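Local coordinates for protein ABC sugar (Ribose) transporter, periplasmic substrate-binding subunit (PDB 3L49) that probably binds a sugar in the periplasm and passes it to an ABC importer, as in other type I periplasmic binding proteins, at residues E67-L72 / Y135-C140; S105-I110 / K141-Q146. All blocks are in the same frame, centred on the assembly; numbering follows the deposited sequence.

Overall arrangement
Both contacts use the front of helix 138-152: its start and the turn before it meet residues 67-72 in contact 1, and its next turns meet residues 105-110 in contact 2. Their centres are 13 Å apart, and their segments alternate along the chain, in the order 67-72, 105-110, 135-140, 141-146. In this two-lobed binding-protein fold, contact 1 bridges the lobes, from the end of strand 64-68 to the helix start. Contact 2 joins helices 107-122 and 138-152 of the second lobe, next to the linker from the first. Leu69 of contact 1 and Arg143 of contact 2 both lie close to bound unidentified ligand, consistent with the cleft between the lobes.

Contact 1 of 2, residues E67-L72 / Y135-C140; sequences EQLGNL and YSVPVC
Ser136 and Asn71 make the one hydrogen bond across this contact, with Ser136 OG donating to Asn71 OD1 over 2.7 Å. The hydroxyl comes in from above the amide, 57° out of the carbonyl plane and at a C=O...O angle of 98°, so it misses the lone-pair directions despite the short distance. Ser136 OG sits between its own backbone N and carbonyl carbon, which sends it out toward Asn71.

Next to this bond, Val137 reaches across with both methyls. Its CG1 meets Leu69 CD2 at 3.8 Å, while CG2 lies 3.8 Å from Asn71 ND2 and so lines the nitrogen side of the same amide. The peptide oxygen of Gly70 faces this valine too, 3.9 Å from CG2. At the far end Leu72 CG rests on the ring of Pro138, 4.1 Å from its CG.

Gly70 makes the turn between Leu69 and Asn71 with a positive phi (98°), and with no side chain it avoids crowding the carbonyl oxygen of Leu69. Behind it, Gln68 is held by Gln27 and by the backbone oxygen of Asp20, and Leu69 also packs on Trp19. On the other segment, Cys140 ties the helix to Cys198 by a disulfide. The turn leading from strand 64-68 into helix 72-84 thus meets the turn leading into helix 138-152, consistent with two lobes touching beside the ligand cleft in a closed type I periplasmic binding protein.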
ATOM      1  N   GLU A  67      -5.693 -13.563  -1.808  1.00 27.13           N
ATOM      2  CA  GLU A  67      -6.186 -12.336  -2.404  1.00 18.08           C
ATOM      3  C   GLU A  67      -5.199 -11.203  -2.102  1.00 16.84           C
ATOM      4  O   GLU A  67      -4.771 -11.040  -0.968  1.00 16.94           O
ATOM      5  CB  GLU A  67      -7.585 -12.033  -1.854  1.00 28.20           C
ATOM      6  CG  GLU A  67      -8.446 -11.116  -2.718  1.00 31.81           C
ATOM      7  CD  GLU A  67      -7.982  -9.671  -2.700  1.00 48.13           C
ATOM      8  OE1 GLU A  67      -7.512  -9.204  -1.641  1.00 45.84           O
ATOM      9  OE2 GLU A  67      -8.074  -9.014  -3.754  1.00 60.10           O
ATOM     10  N   GLN A  68      -4.862 -10.400  -3.105  1.00 18.61           N
ATOM     11  CA  GLN A  68      -3.948  -9.273  -2.896  1.00 23.08           C
ATOM     12  C   GLN A  68      -4.560  -7.918  -3.255  1.00 24.85           C
ATOM     13  O   GLN A  68      -4.937  -7.684  -4.400  1.00 26.22           O
ATOM     14  CB  GLN A  68      -2.658  -9.503  -3.676  1.00 19.75           C
ATOM     15  CG  GLN A  68      -1.703  -8.337  -3.690  1.00 18.84           C
ATOM     16  CD  GLN A  68      -0.402  -8.684  -4.371  1.00 28.86           C
ATOM     17  OE1 GLN A  68       0.111  -9.790  -4.219  1.00 30.37           O
ATOM     18  NE2 GLN A  68       0.142  -7.738  -5.136  1.00 31.81           N
ATOM     19  N   LEU A  69      -4.655  -7.044  -2.253  1.00 35.72           N
ATOM     20  CA  LEU A  69      -5.127  -5.648  -2.390  1.00 32.48           C
ATOM     21  C   LEU A  69      -6.510  -5.470  -3.018  1.00 33.72           C
ATOM     22  O   LEU A  69      -7.280  -6.418  -3.127  1.00 33.21           O
ATOM     23  CB  LEU A  69      -4.079  -4.774  -3.092  1.00 28.15           C
ATOM     24  CG  LEU A  69      -2.867  -4.428  -2.227  1.00 41.07           C
ATOM     25  CD1 LEU A  69      -1.650  -4.181  -3.090  1.00 23.94           C
ATOM     26  CD2 LEU A  69      -3.158  -3.226  -1.316  1.00 29.17           C
ATOM     27  N   GLY A  70      -6.825  -4.241  -3.419  1.00 38.24           N
ATOM     28  CA  GLY A  70      -8.124  -3.950  -4.001  1.00 42.34           C
ATOM     29  C   GLY A  70      -9.110  -3.371  -3.009  1.00 47.82           C
ATOM     30  O   GLY A  70      -8.812  -3.244  -1.818  1.00 46.84           O
ATOM     31  N   ASN A  71     -10.291  -3.023  -3.515  1.00 53.65           N
ATOM     32  CA  ASN A  71     -11.353  -2.440  -2.704  1.00 54.82           C
ATOM     33  C   ASN A  71     -12.151  -3.506  -1.980  1.00 51.46           C
ATOM     34  O   ASN A  71     -12.711  -4.406  -2.612  1.00 40.15           O
ATOM     35  CB  ASN A  71     -12.280  -1.593  -3.573  1.00 56.13           C
ATOM     36  CG  ASN A  71     -11.790  -0.166  -3.739  1.00 61.27           C
ATOM     37  OD1 ASN A  71     -12.597   0.759  -3.762  1.00 74.15           O
ATOM     38  ND2 ASN A  71     -10.476   0.024  -3.852  1.00 45.57           N
ATOM     39  N   LEU A  72     -12.191  -3.384  -0.652  1.00 57.15           N
ATOM     40  CA  LEU A  72     -12.845  -4.355   0.231  1.00 55.76           C
ATOM     41  C   LEU A  72     -14.357  -4.413   0.010  1.00 50.25           C
ATOM     42  O   LEU A  72     -14.936  -5.500  -0.052  1.00 45.32           O
ATOM     43  CB  LEU A  72     -12.558  -4.017   1.704  1.00 52.41           C
ATOM     44  CG  LEU A  72     -12.247  -5.106   2.746  1.00 53.66           C
ATOM     45  CD1 LEU A  72     -12.921  -4.766   4.073  1.00 52.71           C
ATOM     46  CD2 LEU A  72     -12.631  -6.520   2.307  1.00 58.69           C
ATOM     47  N   TYR A 135      -8.815   5.310   0.311  1.00 30.81           N
ATOM     48  CA  TYR A 135      -9.296   5.020   1.667  1.00 26.82           C
ATOM     49  C   TYR A 135     -10.090   3.717   1.813  1.00 23.55           C
ATOM     50  O   TYR A 135     -10.098   3.117   2.884  1.00 37.69           O
ATOM     51  CB  TYR A 135     -10.108   6.201   2.203  1.00 32.04           C
ATOM     52  CG  TYR A 135     -10.309   6.170   3.697  1.00 38.48           C
ATOM     53  CD1 TYR A 135      -9.278   6.544   4.563  1.00 34.84           C
ATOM     54  CD2 TYR A 135     -11.526   5.760   4.252  1.00 44.63           C
ATOM     55  CE1 TYR A 135      -9.457   6.515   5.941  1.00 40.63           C
ATOM     56  CE2 TYR A 135     -11.717   5.730   5.634  1.00 41.23           C
ATOM     57  CZ  TYR A 135     -10.678   6.115   6.469  1.00 44.38           C
ATOM     58  OH  TYR A 135     -10.840   6.085   7.830  1.00 37.71           O
ATOM     59  N   SER A 136     -10.729   3.273   0.734  1.00 25.14           N
ATOM     60  CA  SER A 136     -11.420   1.973   0.695  1.00 24.58           C
ATOM     61  C   SER A 136     -10.474   0.754   0.667  1.00 33.35           C
ATOM     62  O   SER A 136     -10.929  -0.400   0.720  1.00 36.33           O
ATOM     63  CB  SER A 136     -12.350   1.925  -0.512  1.00 28.56           C
ATOM     64  OG  SER A 136     -11.617   2.178  -1.696  1.00 37.22           O
ATOM     65  N   VAL A 137      -9.172   1.010   0.549  1.00 25.19           N
ATOM     66  CA  VAL A 137      -8.156  -0.023   0.707  1.00 30.94           C
ATOM     67  C   VAL A 137      -7.741  -0.013   2.181  1.00 31.68           C
ATOM     68  O   VAL A 137      -7.304   1.027   2.684  1.00 38.01           O
ATOM     69  CB  VAL A 137      -6.940   0.239  -0.218  1.00 28.32           C
ATOM     70  CG1 VAL A 137      -5.921  -0.877  -0.125  1.00 29.46           C
ATOM     71  CG2 VAL A 137      -7.401   0.401  -1.645  1.00 29.71           C
ATOM     72  N   PRO A 138      -7.921  -1.154   2.885  1.00 33.56           N
ATOM     73  CA  PRO A 138      -7.620  -1.339   4.315  1.00 29.02           C
ATOM     74  C   PRO A 138      -6.323  -0.700   4.834  1.00 28.26           C
ATOM     75  O   PRO A 138      -6.372   0.026   5.830  1.00 28.14           O
ATOM     76  CB  PRO A 138      -7.572  -2.864   4.461  1.00 25.94           C
ATOM     77  CG  PRO A 138      -8.567  -3.341   3.474  1.00 23.56           C
ATOM     78  CD  PRO A 138      -8.495  -2.383   2.302  1.00 36.50           C
ATOM     79  N   VAL A 139      -5.192  -0.949   4.167  1.00 24.68           N
ATOM     80  CA  VAL A 139      -3.899  -0.408   4.619  1.00 18.27           C
ATOM     81  C   VAL A 139      -3.801   1.118   4.510  1.00 24.08           C
ATOM     82  O   VAL A 139      -3.179   1.768   5.347  1.00 32.37           O
ATOM     83  CB  VAL A 139      -2.679  -1.100   3.954  1.00 21.76           C
ATOM     84  CG1 VAL A 139      -2.733  -2.594   4.197  1.00  9.94           C
ATOM     85  CG2 VAL A 139      -2.584  -0.799   2.444  1.00 22.23           C
ATOM     86  N   CYS A 140      -4.469   1.690   3.518  1.00 26.43           N
ATOM     87  CA  CYS A 140      -4.489   3.135   3.354  1.00 27.72           C
ATOM     88  C   CYS A 140      -5.448   3.792   4.334  1.00 27.04           C
ATOM     89  O   CYS A 140      -5.271   4.955   4.699  1.00 27.39           O
ATOM     90  CB  CYS A 140      -4.840   3.498   1.911  1.00 29.48           C
ATOM     91  SG  CYS A 140      -3.438   3.333   0.769  1.00 34.73           S
TER

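Contact 2 of 2, residues S105-I110 / K141-Q146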
ATOM      1  N   SER A 105       2.261  -5.577   6.618  1.00 23.31           N
ATOM      2  CA  SER A 105       3.211  -4.871   7.471  1.00 17.92           C
ATOM      3  C   SER A 105       2.457  -4.253   8.635  1.00 24.83           C
ATOM      4  O   SER A 105       1.224  -4.301   8.673  1.00 34.91           O
ATOM      5  CB  SER A 105       3.918  -3.771   6.689  1.00 21.57           C
ATOM      6  OG  SER A 105       4.776  -4.317   5.709  1.00 30.29           O
ATOM      7  N   ASN A 106       3.189  -3.672   9.584  1.00 20.25           N
ATOM      8  CA  ASN A 106       2.549  -2.990  10.699  1.00 21.25           C
ATOM      9  C   ASN A 106       2.212  -1.573  10.284  1.00 24.72           C
ATOM     10  O   ASN A 106       2.998  -0.643  10.468  1.00 23.20           O
ATOM     11  CB  ASN A 106       3.422  -3.007  11.953  1.00 21.81           C
ATOM     12  CG  ASN A 106       2.671  -2.548  13.200  1.00 30.66           C
ATOM     13  OD1 ASN A 106       1.592  -1.957  13.115  1.00 30.79           O
ATOM     14  ND2 ASN A 106       3.245  -2.819  14.368  1.00 27.92           N
ATOM     15  N   ASN A 107       1.012  -1.418   9.748  1.00 27.81           N
ATOM     16  CA  ASN A 107       0.600  -0.158   9.141  1.00 33.61           C
ATOM     17  C   ASN A 107       0.213   0.883  10.165  1.00 30.37           C
ATOM     18  O   ASN A 107       0.149   2.076   9.857  1.00 27.79           O
ATOM     19  CB  ASN A 107      -0.495  -0.407   8.107  1.00 25.61           C
ATOM     20  CG  ASN A 107       0.062  -1.030   6.853  1.00 20.77           C
ATOM     21  OD1 ASN A 107       0.750  -0.360   6.086  1.00 38.41           O
ATOM     22  ND2 ASN A 107      -0.184  -2.327   6.655  1.00 19.26           N
ATOM     23  N   TYR A 108       0.003   0.400  11.390  1.00 31.63           N
ATOM     24  CA  TYR A 108      -0.292   1.215  12.562  1.00 28.07           C
ATOM     25  C   TYR A 108       0.941   1.989  13.019  1.00 27.39           C
ATOM     26  O   TYR A 108       0.858   3.188  13.264  1.00 31.07           O
ATOM     27  CB  TYR A 108      -0.784   0.321  13.699  1.00 24.74           C
ATOM     28  CG  TYR A 108      -2.031  -0.474  13.381  1.00 30.03           C
ATOM     29  CD1 TYR A 108      -1.948  -1.763  12.846  1.00 33.60           C
ATOM     30  CD2 TYR A 108      -3.292   0.056  13.626  1.00 22.41           C
ATOM     31  CE1 TYR A 108      -3.091  -2.492  12.560  1.00 24.25           C
ATOM     32  CE2 TYR A 108      -4.431  -0.661  13.340  1.00 18.65           C
ATOM     33  CZ  TYR A 108      -4.329  -1.932  12.814  1.00 26.26           C
ATOM     34  OH  TYR A 108      -5.483  -2.643  12.545  1.00 26.78           O
ATOM     35  N   SER A 109       2.071   1.290  13.140  1.00 28.23           N
ATOM     36  CA  SER A 109       3.366   1.898  13.462  1.00 28.72           C
ATOM     37  C   SER A 109       3.816   2.774  12.302  1.00 26.85           C
ATOM     38  O   SER A 109       4.156   3.941  12.496  1.00 23.26           O
ATOM     39  CB  SER A 109       4.442   0.825  13.719  1.00 27.53           C
ATOM     40  OG  SER A 109       4.123  -0.006  14.818  1.00 40.44           O
ATOM     41  N   ILE A 110       3.820   2.185  11.104  1.00 27.15           N
ATOM     42  CA  ILE A 110       4.152   2.880   9.861  1.00 26.21           C
ATOM     43  C   ILE A 110       3.392   4.198   9.744  1.00 27.21           C
ATOM     44  O   ILE A 110       4.010   5.245   9.552  1.00 31.48           O
ATOM     45  CB  ILE A 110       3.886   1.972   8.632  1.00 28.94           C
ATOM     46  CG1 ILE A 110       5.043   0.987   8.438  1.00 41.76           C
ATOM     47  CG2 ILE A 110       3.659   2.773   7.347  1.00 16.71           C
ATOM     48  CD1 ILE A 110       4.676  -0.211   7.568  1.00 46.38           C
ATOM     49  N   LYS A 141      -6.465   3.038   4.746  1.00 28.95           N
ATOM     50  CA  LYS A 141      -7.398   3.455   5.797  1.00 27.43           C
ATOM     51  C   LYS A 141      -6.647   3.609   7.114  1.00 27.24           C
ATOM     52  O   LYS A 141      -6.817   4.611   7.814  1.00 24.91           O
ATOM     53  CB  LYS A 141      -8.519   2.415   5.933  1.00 29.26           C
ATOM     54  CG  LYS A 141      -9.759   2.858   6.694  1.00 38.47           C
ATOM     55  CD  LYS A 141      -9.785   2.326   8.115  1.00 54.35           C
ATOM     56  CE  LYS A 141     -11.131   2.567   8.764  1.00 47.12           C
ATOM     57  NZ  LYS A 141     -12.133   1.581   8.277  1.00 60.90           N
ATOM     58  N   ILE A 142      -5.806   2.619   7.428  1.00 20.08           N
ATOM     59  CA  ILE A 142      -4.986   2.637   8.637  1.00 16.58           C
ATOM     60  C   ILE A 142      -3.964   3.769   8.566  1.00 23.46           C
ATOM     61  O   ILE A 142      -3.867   4.578   9.493  1.00 23.93           O
ATOM     62  CB  ILE A 142      -4.271   1.284   8.883  1.00 22.25           C
ATOM     63  CG1 ILE A 142      -5.291   0.144   9.044  1.00 20.89           C
ATOM     64  CG2 ILE A 142      -3.364   1.376  10.112  1.00 13.12           C
ATOM     65  CD1 ILE A 142      -4.691  -1.276   8.852  1.00  9.11           C
ATOM     66  N   ARG A 143      -3.230   3.844   7.452  1.00 25.94           N
ATOM     67  CA  ARG A 143      -2.209   4.879   7.260  1.00 22.90           C
ATOM     68  C   ARG A 143      -2.762   6.302   7.378  1.00 19.62           C
ATOM     69  O   ARG A 143      -2.130   7.168   7.975  1.00 20.92           O
ATOM     70  CB  ARG A 143      -1.491   4.691   5.927  1.00 26.64           C
ATOM     71  CG  ARG A 143      -0.481   3.555   5.912  1.00 15.62           C
ATOM     72  CD  ARG A 143      -0.256   3.096   4.488  1.00 17.13           C
ATOM     73  NE  ARG A 143       0.366   1.779   4.392  1.00 11.50           N
ATOM     74  CZ  ARG A 143       0.512   1.109   3.256  1.00 25.80           C
ATOM     75  NH1 ARG A 143       0.072   1.634   2.122  1.00 18.00           N
ATOM     76  NH2 ARG A 143       1.110  -0.084   3.245  1.00 15.00           N
ATOM     77  N   TYR A 144      -3.952   6.529   6.830  1.00 29.14           N
ATOM     78  CA  TYR A 144      -4.616   7.823   6.950  1.00 26.35           C
ATOM     79  C   TYR A 144      -5.091   8.108   8.371  1.00 25.98           C
ATOM     80  O   TYR A 144      -4.891   9.219   8.870  1.00 30.32           O
ATOM     81  CB  TYR A 144      -5.783   7.932   5.967  1.00 27.71           C
ATOM     82  CG  TYR A 144      -6.526   9.244   6.056  1.00 39.97           C
ATOM     83  CD1 TYR A 144      -6.043  10.383   5.404  1.00 40.04           C
ATOM     84  CD2 TYR A 144      -7.707   9.352   6.799  1.00 26.77           C
ATOM     85  CE1 TYR A 144      -6.719  11.596   5.488  1.00 23.71           C
ATOM     86  CE2 TYR A 144      -8.392  10.554   6.886  1.00 33.61           C
ATOM     87  CZ  TYR A 144      -7.888  11.667   6.233  1.00 34.16           C
ATOM     88  OH  TYR A 144      -8.555  12.852   6.317  1.00 35.37           O
ATOM     89  N   ASP A 145      -5.725   7.119   9.007  1.00 27.10           N
ATOM     90  CA  ASP A 145      -6.244   7.276  10.375  1.00 28.89           C
ATOM     91  C   ASP A 145      -5.167   7.652  11.394  1.00 28.04           C
ATOM     92  O   ASP A 145      -5.389   8.522  12.247  1.00 16.25           O
ATOM     93  CB  ASP A 145      -6.965   6.010  10.848  1.00 32.74           C
ATOM     94  CG  ASP A 145      -8.367   5.866  10.258  1.00 38.77           C
ATOM     95  OD1 ASP A 145      -8.921   4.747  10.317  1.00 34.62           O
ATOM     96  OD2 ASP A 145      -8.920   6.858   9.738  1.00 29.89           O
ATOM     97  N   GLN A 146      -4.007   7.000  11.286  1.00 17.19           N
ATOM     98  CA  GLN A 146      -2.883   7.231  12.195  1.00 16.60           C
ATOM     99  C   GLN A 146      -2.303   8.615  12.020  1.00 18.94           C
ATOM    100  O   GLN A 146      -1.944   9.258  13.000  1.00 27.32           O
ATOM    101  CB  GLN A 146      -1.784   6.175  12.003  1.00 21.88           C
ATOM    102  CG  GLN A 146      -2.216   4.729  12.319  1.00 12.48           C
ATOM    103  CD  GLN A 146      -2.402   4.476  13.816  1.00 27.90           C
ATOM    104  OE1 GLN A 146      -3.459   4.743  14.381  1.00 35.12           O
ATOM    105  NE2 GLN A 146      -1.375   3.951  14.450  1.00 33.81           N
TER
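Asn107 OD1 takes two hydrogen bonds from Arg143, which grips it side-on with NE at 2.8 Å and NH2 at 2.9 Å from that oxygen. Both nitrogens arrive from the same face of the amide, and both bonds are bent, the N-H...O angles being 139° and 132°. An extended stretch from CG to NE carries the guanidinium out to the asparagine. The remaining guanidinium nitrogen, Arg143 NH1, donates to O3 of the unidentified ligand and weakly to Cys198 O.

These bonds join the starts of helices 107-122 and 138-152 in the periplasmic-binding-protein fold, where the chain passes from strand 101-105 of the first lobe into helix 107-122 of the second. Asn106 is the N-cap of the first helix: its OD1 accepts from Ser109 N at 3.3 Å and, weakly, from Tyr108 N.

One turn along the second helix, Gln146 folds at chi2 (-72°) and brings NE2 to Tyr108 O, a nearly straight bond of 2.6 Å that lies in the plane of the glutamine amide. Between the two polar links Ile142 CG2 forms a CH-pi contact over one face of the Tyr108 ring, offset toward the ring's rim and 4.0 Å from its centroid, and the same methyl lies 3.6 Å from Asn107 O.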